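Long-range contacts in ABC-type branched-chain amino acid transport systems periplasmic component-like protein (Thermomonospora curvata, PDB 4N03), which probably binds fatty acids such as palmitate outside the membrane and delivers them to an ABC transporter, as a member of the leucine-binding protein family: residues Leu36-Asp41 with Ala77-His82; Ser138-Val143 with Gly338-His343; Ile226-Gly231 with Asn255-Pro260. One frame throughout, in Å; residues are numbered along the deposited sequence. Where two conformers were deposited one is given.

Contact 1: Leu36-Asp41 with Ala77-His82; sequences LGIATD and AVVRDH
L36 starts the pairing of two parallel strands by accepting the backbone N-H of V78. G37 follows, where V78 CG2, in the conformer given, lies near its CA. I38 brackets V79: its N bonds to V78 O, and its O accepts R80 N at 2.8 Å. CG1 lies anti to the carbonyl carbon (chi1 -69°), which carries CD1 back to A77 CB, 4.0 Å away, while I38 CB meets V79 CG2. This branched, apolar face is packed under helix 47-66 by T54 and Q57. A39, on the other face, is small beside the ring of H82. T40 N binds R80 O, and its own carbonyl is used twice: T40 O accepts H82 N at 2.8 Å and sits 3.3 Å above the centre of the H82 ring. That ring is further fixed by L107 O at NE2 and Y84 N at ND1, a pattern consistent with a neutral imidazole. An alanine here is likely to leave L107 O without its donor and T40 O without the ring that lies over it, though the backbone bond would remain. D41 ends the segment with its carboxylate nearly coplanar with that of D81, D41 OD1 being 3.7 Å from D81 OD1; the repulsion is probably eased by the backbone N-H groups of T43 and G44 on the one and L42 and G83 on the other. The two segments are the paired strands of a beta-alpha-beta unit (33-40, 47-66, 74-81), normally right-handed, opening the Rossmann-like first lobe of periplasmic binding proteins.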
ATOM      1  N   LEU A  36      -8.254 -12.790  13.484  1.00 12.56           N
ATOM      2  CA  LEU A  36      -7.292 -12.242  12.564  1.00 12.19           C
ATOM      3  C   LEU A  36      -6.579 -11.098  13.237  1.00 11.98           C
ATOM      4  O   LEU A  36      -7.171 -10.369  14.042  1.00 14.89           O
ATOM      5  CB  LEU A  36      -7.981 -11.765  11.287  1.00 12.65           C
ATOM      6  CG  LEU A  36      -8.790 -12.832  10.559  1.00 12.17           C
ATOM      7  CD1 LEU A  36      -9.465 -12.213   9.355  1.00 13.74           C
ATOM      8  CD2 LEU A  36      -7.908 -13.987  10.123  1.00 11.85           C
ATOM      9  N   GLY A  37      -5.312 -10.882  12.918  1.00 12.71           N
ATOM     10  CA  GLY A  37      -4.547  -9.788  13.470  1.00 11.95           C
ATOM     11  C   GLY A  37      -4.349  -8.651  12.500  1.00 11.93           C
ATOM     12  O   GLY A  37      -4.125  -8.872  11.306  1.00 11.84           O
ATOM     13  N   ILE A  38      -4.336  -7.437  13.032  1.00 11.27           N
ATOM     14  CA  ILE A  38      -4.088  -6.226  12.309  1.00 11.56           C
ATOM     15  C   ILE A  38      -2.994  -5.479  13.054  1.00 11.86           C
ATOM     16  O   ILE A  38      -3.145  -5.180  14.246  1.00 13.36           O
ATOM     17  CB  ILE A  38      -5.324  -5.375  12.128  1.00 12.72           C
ATOM     18  CG1 ILE A  38      -6.277  -6.085  11.156  1.00 13.92           C
ATOM     19  CG2 ILE A  38      -4.938  -3.975  11.614  1.00 13.06           C
ATOM     20  CD1 ILE A  38      -7.586  -5.375  10.937  1.00 14.92           C
ATOM     21  N   ALA A  39      -1.886  -5.171  12.372  1.00 10.82           N
ATOM     22  CA  ALA A  39      -0.762  -4.381  12.935  1.00 10.82           C
ATOM     23  C   ALA A  39      -0.597  -3.164  12.055  1.00 10.91           C
ATOM     24  O   ALA A  39      -0.113  -3.291  10.934  1.00 11.78           O
ATOM     25  CB  ALA A  39       0.500  -5.216  13.008  1.00 12.38           C
ATOM     26  N   THR A  40      -0.984  -1.989  12.537  1.00 10.80           N
ATOM     27  CA  THR A  40      -1.103  -0.832  11.709  1.00 10.83           C
ATOM     28  C   THR A  40      -0.454   0.381  12.382  1.00 10.28           C
ATOM     29  O   THR A  40       0.095   0.268  13.440  1.00 11.66           O
ATOM     30  CB  THR A  40      -2.606  -0.602  11.351  1.00 11.40           C
ATOM     31  OG1 THR A  40      -2.727   0.357  10.306  1.00 11.61           O
ATOM     32  CG2 THR A  40      -3.430  -0.140  12.562  1.00 12.29           C
ATOM     33  N   ASP A  41      -0.530   1.525  11.696  1.00 10.87           N
ATOM     34  CA  ASP A  41      -0.134   2.793  12.277  1.00 10.54           C
ATOM     35  C   ASP A  41      -1.389   3.645  12.470  1.00 10.73           C
ATOM     36  O   ASP A  41      -1.984   4.090  11.504  1.00 11.25           O
ATOM     37  CB  ASP A  41       0.857   3.558  11.403  1.00 10.59           C
ATOM     38  CG  ASP A  41       1.288   4.849  12.013  1.00 11.28           C
ATOM     39  OD1 ASP A  41       1.079   5.008  13.232  1.00 11.75           O
ATOM     40  OD2 ASP A  41       1.833   5.706  11.287  1.00 11.41           O
ATOM     41  N   ALA A  77     -11.284  -9.342  14.336  1.00 15.45           N
ATOM     42  CA  ALA A  77     -10.002  -8.731  14.026  1.00 15.27           C
ATOM     43  C   ALA A  77      -9.486  -7.955  15.213  1.00 14.76           C
ATOM     44  O   ALA A  77     -10.209  -7.069  15.720  1.00 20.56           O
ATOM     45  CB  ALA A  77     -10.132  -7.793  12.850  1.00 18.92           C
ATOM     46  N   VAL A  78      -8.331  -8.345  15.721  1.00 13.25           N
ATOM     47  CA  VAL A  78      -7.677  -7.631  16.793  0.60 12.71           C
ATOM     48  C   VAL A  78      -6.663  -6.672  16.212  1.00 13.78           C
ATOM     49  O   VAL A  78      -5.972  -6.995  15.257  1.00 16.78           O
ATOM     50  CB  VAL A  78      -7.028  -8.547  17.839  0.60 16.74           C
ATOM     51  CG1 VAL A  78      -8.057  -9.505  18.394  0.60 18.61           C
ATOM     52  CG2 VAL A  78      -5.864  -9.326  17.294  0.60 17.23           C
ATOM     53  N   VAL A  79      -6.677  -5.462  16.757  1.00 14.29           N
ATOM     54  CA  VAL A  79      -5.953  -4.350  16.175  1.00 13.92           C
ATOM     55  C   VAL A  79      -4.891  -3.862  17.111  1.00 15.46           C
ATOM     56  O   VAL A  79      -5.192  -3.533  18.257  1.00 19.04           O
ATOM     57  CB  VAL A  79      -6.882  -3.170  15.793  1.00 15.96           C
ATOM     58  CG1 VAL A  79      -6.098  -1.998  15.254  1.00 16.66           C
ATOM     59  CG2 VAL A  79      -7.923  -3.622  14.811  1.00 15.48           C
ATOM     60  N   ARG A  80      -3.655  -3.773  16.603  1.00 14.21           N
ATOM     61  CA  ARG A  80      -2.522  -3.202  17.321  0.60 15.21           C
ATOM     62  C   ARG A  80      -1.889  -2.064  16.523  1.00 13.34           C
ATOM     63  O   ARG A  80      -1.826  -2.102  15.299  1.00 13.99           O
ATOM     64  CB  ARG A  80      -1.450  -4.236  17.625  0.60 18.00           C
ATOM     65  CG  ARG A  80      -1.820  -5.232  18.706  0.60 22.34           C
ATOM     66  CD  ARG A  80      -1.727  -4.605  20.081  0.60 24.61           C
ATOM     67  NE  ARG A  80      -1.914  -5.630  21.091  0.60 28.86           N
ATOM     68  CZ  ARG A  80      -3.092  -6.114  21.444  0.60 26.25           C
ATOM     69  NH1 ARG A  80      -4.198  -5.634  20.899  0.60 24.37           N
ATOM     70  NH2 ARG A  80      -3.147  -7.063  22.358  0.60 30.00           N
ATOM     71  N   ASP A  81      -1.420  -1.052  17.239  1.00 13.74           N
ATOM     72  CA  ASP A  81      -0.802   0.159  16.671  1.00 12.36           C
ATOM     73  C   ASP A  81       0.701   0.114  16.897  1.00 12.68           C
ATOM     74  O   ASP A  81       1.141   0.220  18.039  1.00 14.39           O
ATOM     75  CB  ASP A  81      -1.422   1.387  17.327  1.00 13.42           C
ATOM     76  CG  ASP A  81      -0.824   2.680  16.852  1.00 12.92           C
ATOM     77  OD1 ASP A  81      -0.180   2.721  15.794  1.00 12.17           O
ATOM     78  OD2 ASP A  81      -0.977   3.691  17.545  1.00 15.85           O
ATOM     79  N   HIS A  82       1.502  -0.044  15.836  1.00 12.03           N
ATOM     80  CA  HIS A  82       2.942   0.023  15.977  1.00 11.99           C
ATOM     81  C   HIS A  82       3.504   1.415  15.806  1.00 12.38           C
ATOM     82  O   HIS A  82       4.717   1.596  15.982  1.00 13.12           O
ATOM     83  CB  HIS A  82       3.661  -0.969  15.053  1.00 12.62           C
ATOM     84  CG  HIS A  82       3.348  -0.833  13.613  1.00 11.35           C
ATOM     85  ND1 HIS A  82       3.503   0.344  12.903  1.00 12.44           N
ATOM     86  CD2 HIS A  82       2.973  -1.779  12.711  1.00 11.35           C
ATOM     87  CE1 HIS A  82       3.233   0.108  11.633  1.00 10.77           C
ATOM     88  NE2 HIS A  82       2.891  -1.158  11.496  1.00 11.53           N
TER

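Contact 2: Ser138-Val143 with Gly338-His343; sequences SKYIQV and GLINAH
A type I turn, S138 to I141, in the loop after strand 126-129 brings K139 and Y140 against I340 and N341 of helix 336-343. S138 tightens the turn from within, its OG accepting the N-H of Y140 as an ST turn. From the turn, K139 runs out fully extended, its CG anti to the backbone N (chi1 -168°), so that in the conformer given NZ meets N341 OD1 at 2.9 Å in the plane of that carbonyl; a long flexible amine suits this partly exposed edge. Beneath it I340 is the apolar filler. Its CD1 approaches K139 O to 3.3 Å, and its CG2 lies 3.7 Å from Y140 CE1, the isoleucine crossing the tyrosine at about a right angle. One turn of helix further on, H343 gives NE2 to Q142 OE1 at 2.8 Å, a nearly straight bond (165°) that runs in the imidazole plane while the amide is turned 61° from it. The other end of the amide is tied too, Q142 NE2 donating to V143 O at 2.9 Å. F125 and F359 meet the H343 ring; R344 NE holds K139 O, and R344 NH1 adds a weak second bond to Q142 OE1. The contact brings residues nearly 200 apart in sequence together in the first lobe, consistent with the bilobal fold of periplasmic binding proteins, whose chain crosses between the lobes more than once.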
ATOM      1  N   SER A 138       8.349 -14.635  -0.435  1.00 12.26           N
ATOM      2  CA  SER A 138       7.815 -15.431   0.685  1.00 15.61           C
ATOM      3  C   SER A 138       6.464 -15.972   0.352  1.00 13.30           C
ATOM      4  O   SER A 138       5.531 -15.188   0.080  1.00 13.96           O
ATOM      5  CB  SER A 138       7.637 -14.605   1.929  1.00 18.44           C
ATOM      6  OG  SER A 138       6.899 -15.444   2.858  1.00 21.63           O
ATOM      7  N   LYS A 139       6.264 -17.283   0.429  1.00 14.87           N
ATOM      8  CA  LYS A 139       4.965 -17.891   0.153  0.60 13.85           C
ATOM      9  C   LYS A 139       3.881 -17.241   1.010  1.00 11.80           C
ATOM     10  O   LYS A 139       2.754 -17.151   0.553  1.00 13.51           O
ATOM     11  CB  LYS A 139       4.977 -19.427   0.412  0.60 17.60           C
ATOM     12  CG  LYS A 139       3.754 -20.197  -0.112  0.60 16.56           C
ATOM     13  CD  LYS A 139       3.745 -21.688   0.266  0.60 15.13           C
ATOM     14  CE  LYS A 139       2.388 -22.318  -0.050  0.60 17.29           C
ATOM     15  NZ  LYS A 139       2.371 -23.772   0.268  0.60 18.59           N
ATOM     16  N   TYR A 140       4.247 -16.877   2.226  1.00 11.12           N
ATOM     17  CA  TYR A 140       3.255 -16.452   3.209  1.00 10.34           C
ATOM     18  C   TYR A 140       2.926 -14.989   3.161  1.00 10.64           C
ATOM     19  O   TYR A 140       1.946 -14.568   3.817  1.00 12.38           O
ATOM     20  CB  TYR A 140       3.708 -16.873   4.600  1.00 12.57           C
ATOM     21  CG  TYR A 140       3.829 -18.338   4.684  1.00 13.34           C
ATOM     22  CD1 TYR A 140       2.708 -19.117   4.789  1.00 16.77           C
ATOM     23  CD2 TYR A 140       5.053 -18.978   4.557  1.00 15.53           C
ATOM     24  CE1 TYR A 140       2.764 -20.479   4.823  1.00 21.50           C
ATOM     25  CE2 TYR A 140       5.098 -20.398   4.551  1.00 17.81           C
ATOM     26  CZ  TYR A 140       3.915 -21.104   4.665  1.00 20.10           C
ATOM     27  OH  TYR A 140       3.877 -22.488   4.714  1.00 29.49           O
ATOM     28  N   ILE A 141       3.660 -14.180   2.406  1.00 10.05           N
ATOM     29  CA  ILE A 141       3.419 -12.743   2.329  1.00 10.08           C
ATOM     30  C   ILE A 141       2.882 -12.405   0.975  1.00  9.87           C
ATOM     31  O   ILE A 141       3.533 -12.712  -0.027  1.00 10.39           O
ATOM     32  CB  ILE A 141       4.675 -11.927   2.636  1.00 10.98           C
ATOM     33  CG1 ILE A 141       5.219 -12.284   4.021  1.00 11.54           C
ATOM     34  CG2 ILE A 141       4.346 -10.450   2.505  1.00 11.05           C
ATOM     35  CD1 ILE A 141       6.549 -11.625   4.348  1.00 12.66           C
ATOM     36  N   GLN A 142       1.674 -11.847   0.894  1.00 10.36           N
ATOM     37  CA  GLN A 142       1.174 -11.350  -0.384  1.00  9.84           C
ATOM     38  C   GLN A 142       1.412  -9.884  -0.518  1.00  9.57           C
ATOM     39  O   GLN A 142       0.705  -9.076   0.109  1.00 10.82           O
ATOM     40  CB  GLN A 142      -0.321 -11.617  -0.514  1.00 10.08           C
ATOM     41  CG  GLN A 142      -0.894 -11.084  -1.825  1.00 10.65           C
ATOM     42  CD  GLN A 142      -0.242 -11.831  -2.995  1.00 10.66           C
ATOM     43  OE1 GLN A 142      -0.357 -13.048  -3.080  1.00 12.91           O
ATOM     44  NE2 GLN A 142       0.400 -11.112  -3.886  1.00 10.59           N
ATOM     45  N   VAL A 143       2.359  -9.512  -1.369  1.00  9.80           N
ATOM     46  CA  VAL A 143       2.528  -8.116  -1.726  1.00 10.08           C
ATOM     47  C   VAL A 143       1.499  -7.819  -2.787  1.00  9.81           C
ATOM     48  O   VAL A 143       1.449  -8.446  -3.822  1.00 10.54           O
ATOM     49  CB  VAL A 143       3.942  -7.835  -2.249  1.00 10.81           C
ATOM     50  CG1 VAL A 143       4.042  -6.350  -2.582  1.00 11.24           C
ATOM     51  CG2 VAL A 143       5.001  -8.236  -1.219  1.00 11.90           C
ATOM     52  N   GLY A 338      -3.744 -24.761   5.117  1.00 12.51           N
ATOM     53  CA  GLY A 338      -4.966 -24.734   4.324  1.00 11.95           C
ATOM     54  C   GLY A 338      -5.231 -23.339   3.779  1.00 10.62           C
ATOM     55  O   GLY A 338      -5.603 -23.154   2.624  1.00 11.64           O
ATOM     56  N   LEU A 339      -4.982 -22.344   4.612  1.00 10.65           N
ATOM     57  CA  LEU A 339      -5.276 -20.985   4.215  1.00 10.54           C
ATOM     58  C   LEU A 339      -4.363 -20.482   3.121  1.00  9.41           C
ATOM     59  O   LEU A 339      -4.778 -19.878   2.151  1.00 10.47           O
ATOM     60  CB  LEU A 339      -5.226 -20.066   5.425  1.00 10.97           C
ATOM     61  CG  LEU A 339      -5.662 -18.624   5.157  1.00 11.16           C
ATOM     62  CD1 LEU A 339      -7.129 -18.552   4.749  1.00 12.89           C
ATOM     63  CD2 LEU A 339      -5.462 -17.781   6.408  1.00 12.37           C
ATOM     64  N   ILE A 340      -3.053 -20.712   3.263  1.00 10.22           N
ATOM     65  CA  ILE A 340      -2.112 -20.227   2.269  1.00 11.35           C
ATOM     66  C   ILE A 340      -2.309 -20.949   0.951  1.00 10.33           C
ATOM     67  O   ILE A 340      -2.225 -20.341  -0.101  1.00 11.55           O
ATOM     68  CB  ILE A 340      -0.653 -20.240   2.749  1.00 11.67           C
ATOM     69  CG1 ILE A 340       0.197 -19.307   1.869  1.00 11.10           C
ATOM     70  CG2 ILE A 340      -0.085 -21.630   2.782  1.00 13.23           C
ATOM     71  CD1 ILE A 340      -0.206 -17.846   1.946  1.00 13.78           C
ATOM     72  N   ASN A 341      -2.602 -22.245   1.015  1.00 11.02           N
ATOM     73  CA  ASN A 341      -2.796 -22.976  -0.239  1.00 11.73           C
ATOM     74  C   ASN A 341      -4.071 -22.501  -0.943  1.00 11.48           C
ATOM     75  O   ASN A 341      -4.102 -22.375  -2.145  1.00 13.17           O
ATOM     76  CB  ASN A 341      -2.820 -24.469   0.068  1.00 13.12           C
ATOM     77  CG  ASN A 341      -1.439 -25.017   0.387  1.00 14.48           C
ATOM     78  OD1 ASN A 341      -0.439 -24.368   0.144  1.00 18.75           O
ATOM     79  ND2 ASN A 341      -1.425 -26.154   0.980  1.00 17.95           N
ATOM     80  N   ALA A 342      -5.122 -22.165  -0.186  1.00 11.35           N
ATOM     81  CA  ALA A 342      -6.341 -21.578  -0.750  1.00 12.01           C
ATOM     82  C   ALA A 342      -6.012 -20.242  -1.409  1.00 12.48           C
ATOM     83  O   ALA A 342      -6.403 -19.982  -2.536  1.00 14.64           O
ATOM     84  CB  ALA A 342      -7.409 -21.395   0.320  1.00 13.02           C
ATOM     85  N   HIS A 343      -5.251 -19.385  -0.715  1.00 11.90           N
ATOM     86  CA  HIS A 343      -4.887 -18.104  -1.286  1.00 12.06           C
ATOM     87  C   HIS A 343      -4.082 -18.266  -2.599  1.00 12.39           C
ATOM     88  O   HIS A 343      -4.353 -17.649  -3.615  1.00 14.30           O
ATOM     89  CB  HIS A 343      -4.041 -17.295  -0.285  1.00 10.89           C
ATOM     90  CG  HIS A 343      -3.558 -16.021  -0.873  1.00 11.02           C
ATOM     91  ND1 HIS A 343      -4.384 -15.027  -1.336  1.00 12.42           N
ATOM     92  CD2 HIS A 343      -2.295 -15.640  -1.186  1.00 11.75           C
ATOM     93  CE1 HIS A 343      -3.656 -14.056  -1.855  1.00 11.55           C
ATOM     94  NE2 HIS A 343      -2.375 -14.410  -1.777  1.00 11.60           N
TER

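Contact 3: Ile226-Gly231 with Asn255-Pro260; sequences ILLSAG and NSAYSP. With PLM (palmitic acid), chain B.
A230 O, facing S256 and A257, is gripped by several groups at the C-terminal end of strand 225-229, in the parallel part of the second lobe's sheet, where this binding-protein fold places its ligand loops. Y180 OH is hydrogen-bonded to it and Y46 OH weakly so, while S256 OG stands 3.4 Å from A230 O. S256 OG in turn is hydrogen-bonded to Y46 OH, so two tyrosine hydroxyls, a serine hydroxyl and a carbonyl form one small polar cluster. Y46 comes from the loop after strand 33-40 of the other lobe, and the cluster therefore bridges the lobes beside the bound fatty acid. S256 serves both surroundings: with OG placed between the backbone N and the carbonyl carbon (chi1 67°), S256 CB and OG both touch palmitate C4, each at 3.6 Å, and OG also reaches Y46 OH. N255 lies along the same chain further down, its amide carbon CG 3.8 Å from palmitate CC. At the carboxyl end the fatty acid is hydrogen-bonded to Y148, Y84 and S109. G231 has its CA 3.7 Å from S256 O, and its N-H goes to Q234 OE1, three residues on, as it takes the N-cap position of helix 232-244. A257 sits at the centre of an inverse gamma turn, with a weak bond from Y258 N to S256 O across it. Its small methyl fits against the strand end: A257 CB lies 3.6 Å from A230 O, A257 CA makes a bent C-H...O approach to the same oxygen, and from the strand L228 CD2 stops 4.3 Å from A257 CB.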
ATOM      1  N   ILE A 226      10.767  16.412  -9.145  1.00 10.71           N
ATOM      2  CA  ILE A 226      10.945  16.059  -7.740  1.00 10.49           C
ATOM      3  C   ILE A 226      10.161  14.802  -7.487  1.00 10.61           C
ATOM      4  O   ILE A 226       8.946  14.787  -7.719  1.00 11.30           O
ATOM      5  CB  ILE A 226      10.448  17.185  -6.812  1.00 11.09           C
ATOM      6  CG1 ILE A 226      11.231  18.489  -7.069  1.00 12.03           C
ATOM      7  CG2 ILE A 226      10.538  16.766  -5.359  1.00 13.07           C
ATOM      8  CD1 ILE A 226      10.599  19.711  -6.419  1.00 15.22           C
ATOM      9  N   LEU A 227      10.769  13.767  -6.962  1.00  9.86           N
ATOM     10  CA  LEU A 227      10.134  12.510  -6.602  1.00  9.30           C
ATOM     11  C   LEU A 227      10.173  12.389  -5.101  1.00  9.89           C
ATOM     12  O   LEU A 227      11.129  12.826  -4.455  1.00  9.98           O
ATOM     13  CB  LEU A 227      10.840  11.317  -7.255  1.00  9.42           C
ATOM     14  CG  LEU A 227      10.475  11.040  -8.716  1.00 11.89           C
ATOM     15  CD1 LEU A 227      10.565  12.218  -9.666  1.00 13.86           C
ATOM     16  CD2 LEU A 227      11.337   9.886  -9.217  1.00 12.81           C
ATOM     17  N   LEU A 228       9.093  11.829  -4.541  1.00  9.32           N
ATOM     18  CA  LEU A 228       8.939  11.760  -3.091  1.00  9.30           C
ATOM     19  C   LEU A 228       8.417  10.413  -2.670  1.00  9.39           C
ATOM     20  O   LEU A 228       7.308  10.030  -3.036  1.00 10.45           O
ATOM     21  CB  LEU A 228       8.006  12.845  -2.583  1.00 10.03           C
ATOM     22  CG  LEU A 228       7.781  12.895  -1.071  1.00 11.20           C
ATOM     23  CD1 LEU A 228       9.066  13.177  -0.300  1.00 11.23           C
ATOM     24  CD2 LEU A 228       6.726  13.910  -0.680  1.00 12.11           C
ATOM     25  N   SER A 229       9.158   9.728  -1.815  1.00  8.92           N
ATOM     26  CA  SER A 229       8.709   8.502  -1.181  1.00  8.97           C
ATOM     27  C   SER A 229       8.755   8.690   0.303  1.00  9.02           C
ATOM     28  O   SER A 229       9.764   8.533   0.971  1.00 10.29           O
ATOM     29  CB  SER A 229       9.558   7.315  -1.632  1.00  9.86           C
ATOM     30  OG  SER A 229       9.579   7.211  -3.043  1.00  9.96           O
ATOM     31  N   ALA A 230       7.613   9.158   0.811  1.00  9.31           N
ATOM     32  CA  ALA A 230       7.459   9.555   2.213  1.00 10.25           C
ATOM     33  C   ALA A 230       5.955   9.508   2.496  1.00 10.33           C
ATOM     34  O   ALA A 230       5.202   8.830   1.774  1.00 10.72           O
ATOM     35  CB  ALA A 230       8.034  10.922   2.413  1.00 10.05           C
ATOM     36  N   GLY A 231       5.542  10.148   3.586  1.00  9.60           N
ATOM     37  CA  GLY A 231       4.150  10.156   3.977  1.00  9.62           C
ATOM     38  C   GLY A 231       3.532  11.498   3.774  1.00  9.53           C
ATOM     39  O   GLY A 231       4.098  12.443   3.220  1.00 10.09           O
ATOM     40  N   ASN A 255       2.851   5.896  -3.451  1.00  8.95           N
ATOM     41  CA  ASN A 255       1.403   5.790  -3.268  1.00  9.67           C
ATOM     42  C   ASN A 255       0.852   6.312  -1.970  1.00  9.07           C
ATOM     43  O   ASN A 255      -0.349   6.582  -1.874  1.00 10.90           O
ATOM     44  CB  ASN A 255       0.891   4.372  -3.558  1.00  9.55           C
ATOM     45  CG  ASN A 255       1.375   3.326  -2.576  1.00 10.24           C
ATOM     46  OD1 ASN A 255       1.522   3.606  -1.405  1.00 12.71           O
ATOM     47  ND2 ASN A 255       1.570   2.099  -3.064  1.00 11.00           N
ATOM     48  N   SER A 256       1.692   6.501  -0.961  1.00  9.90           N
ATOM     49  CA  SER A 256       1.250   6.919   0.368  1.00 10.21           C
ATOM     50  C   SER A 256       1.654   8.334   0.699  1.00 10.27           C
ATOM     51  O   SER A 256       1.424   8.794   1.838  1.00 10.69           O
ATOM     52  CB  SER A 256       1.763   5.981   1.445  1.00  9.58           C
ATOM     53  OG  SER A 256       3.172   6.069   1.550  1.00 10.66           O
ATOM     54  N   ALA A 257       2.187   9.077  -0.254  1.00 10.11           N
ATOM     55  CA  ALA A 257       2.695  10.432  -0.027  1.00 10.28           C
ATOM     56  C   ALA A 257       1.565  11.477  -0.157  1.00  9.94           C
ATOM     57  O   ALA A 257       1.743  12.499  -0.814  1.00 11.57           O
ATOM     58  CB  ALA A 257       3.859  10.743  -0.964  1.00 10.22           C
ATOM     59  N   TYR A 258       0.408  11.214   0.451  1.00 11.14           N
ATOM     60  CA  TYR A 258      -0.801  12.042   0.338  1.00 10.72           C
ATOM     61  C   TYR A 258      -1.873  11.455   1.217  1.00 11.18           C
ATOM     62  O   TYR A 258      -2.015  10.269   1.322  1.00 12.38           O
ATOM     63  CB  TYR A 258      -1.281  12.070  -1.123  1.00 11.09           C
ATOM     64  CG  TYR A 258      -2.574  12.775  -1.265  1.00 10.62           C
ATOM     65  CD1 TYR A 258      -2.640  14.146  -1.081  1.00 11.58           C
ATOM     66  CD2 TYR A 258      -3.737  12.121  -1.612  1.00 12.13           C
ATOM     67  CE1 TYR A 258      -3.875  14.811  -1.150  1.00 11.53           C
ATOM     68  CE2 TYR A 258      -4.951  12.799  -1.717  1.00 12.06           C
ATOM     69  CZ  TYR A 258      -4.994  14.141  -1.504  1.00 12.06           C
ATOM     70  OH  TYR A 258      -6.188  14.850  -1.602  1.00 12.04           O
ATOM     71  N   SER A 259      -2.656  12.340   1.847  1.00 11.37           N
ATOM     72  CA  SER A 259      -3.933  12.023   2.485  1.00 11.65           C
ATOM     73  C   SER A 259      -4.858  13.183   2.154  1.00 11.42           C
ATOM     74  O   SER A 259      -4.440  14.326   2.080  1.00 11.36           O
ATOM     75  CB  SER A 259      -3.733  11.931   4.003  1.00 14.69           C
ATOM     76  OG  SER A 259      -3.408  13.220   4.526  1.00 22.81           O
ATOM     77  N   PRO A 260      -6.165  12.916   1.996  1.00 12.18           N
ATOM     78  CA  PRO A 260      -7.081  14.006   1.722  1.00 12.14           C
ATOM     79  C   PRO A 260      -7.217  15.024   2.839  1.00 11.84           C
ATOM     80  O   PRO A 260      -7.541  16.175   2.557  1.00 13.28           O
ATOM     81  CB  PRO A 260      -8.417  13.301   1.529  1.00 13.73           C
ATOM     82  CG  PRO A 260      -8.105  11.906   1.216  1.00 15.52           C
ATOM     83  CD  PRO A 260      -6.823  11.607   1.914  1.00 12.72           C
TER
HETATM   84  C1  PLM B 601       5.944   1.724   3.622  1.00 10.49           C
HETATM   85  O1  PLM B 601       5.964   0.871   2.696  1.00 10.86           O
HETATM   86  O2  PLM B 601       6.581   1.625   4.693  1.00 11.00           O
HETATM   87  C2  PLM B 601       4.957   2.864   3.518  1.00 12.83           C
HETATM   88  C3  PLM B 601       3.544   2.310   3.994  1.00 15.04           C
HETATM   89  C4  PLM B 601       2.411   3.277   3.737  1.00 15.32           C
HETATM   90  C5  PLM B 601       1.101   2.779   4.243  1.00 17.12           C
HETATM   91  C6  PLM B 601      -0.164   3.618   3.959  1.00 17.77           C
HETATM   92  C7  PLM B 601      -0.824   3.160   2.665  1.00 19.80           C
HETATM   93  C8  PLM B 601      -1.957   4.014   2.169  1.00 22.46           C
HETATM   94  C9  PLM B 601      -2.804   3.399   1.070  1.00 24.37           C
HETATM   95  CA  PLM B 601      -2.332   3.700  -0.372  1.00 23.22           C
HETATM   96  CB  PLM B 601      -3.123   2.745  -1.353  1.00 24.01           C
HETATM   97  CC  PLM B 601      -2.153   1.960  -2.284  1.00 19.31           C
HETATM   98  CD  PLM B 601      -2.732   0.684  -2.857  1.00 17.40           C
HETATM   99  CE  PLM B 601      -1.819  -0.149  -3.748  0.50 18.73           C
HETATM  100  CF  PLM B 601      -2.243  -1.625  -3.731  0.50 20.51           C
HETATM  101  CG  PLM B 601      -3.339  -1.982  -4.719  0.50 21.00           C

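In the fold
From the N terminus, contact 1 closes first, joining the two strands of the beta-alpha-beta unit built round helix 47-66. The chain completes the four-stranded first sheet with strands 103-107 and 126-129, and contact 2 opens in the loop that follows. Before it closes, the chain builds most of the second lobe, and contact 3 is nested there, joining the loop ends of strands 225-229 and 251-253 of the second sheet, before and after helix 232-244. Contact 1 precedes both and crosses neither. Contacts 1 and 2 belong to the first lobe; contacts 2 and 3 lie on opposite sides of the chain's centre. Y46 links the ends of contacts 1 and 3 across the cleft.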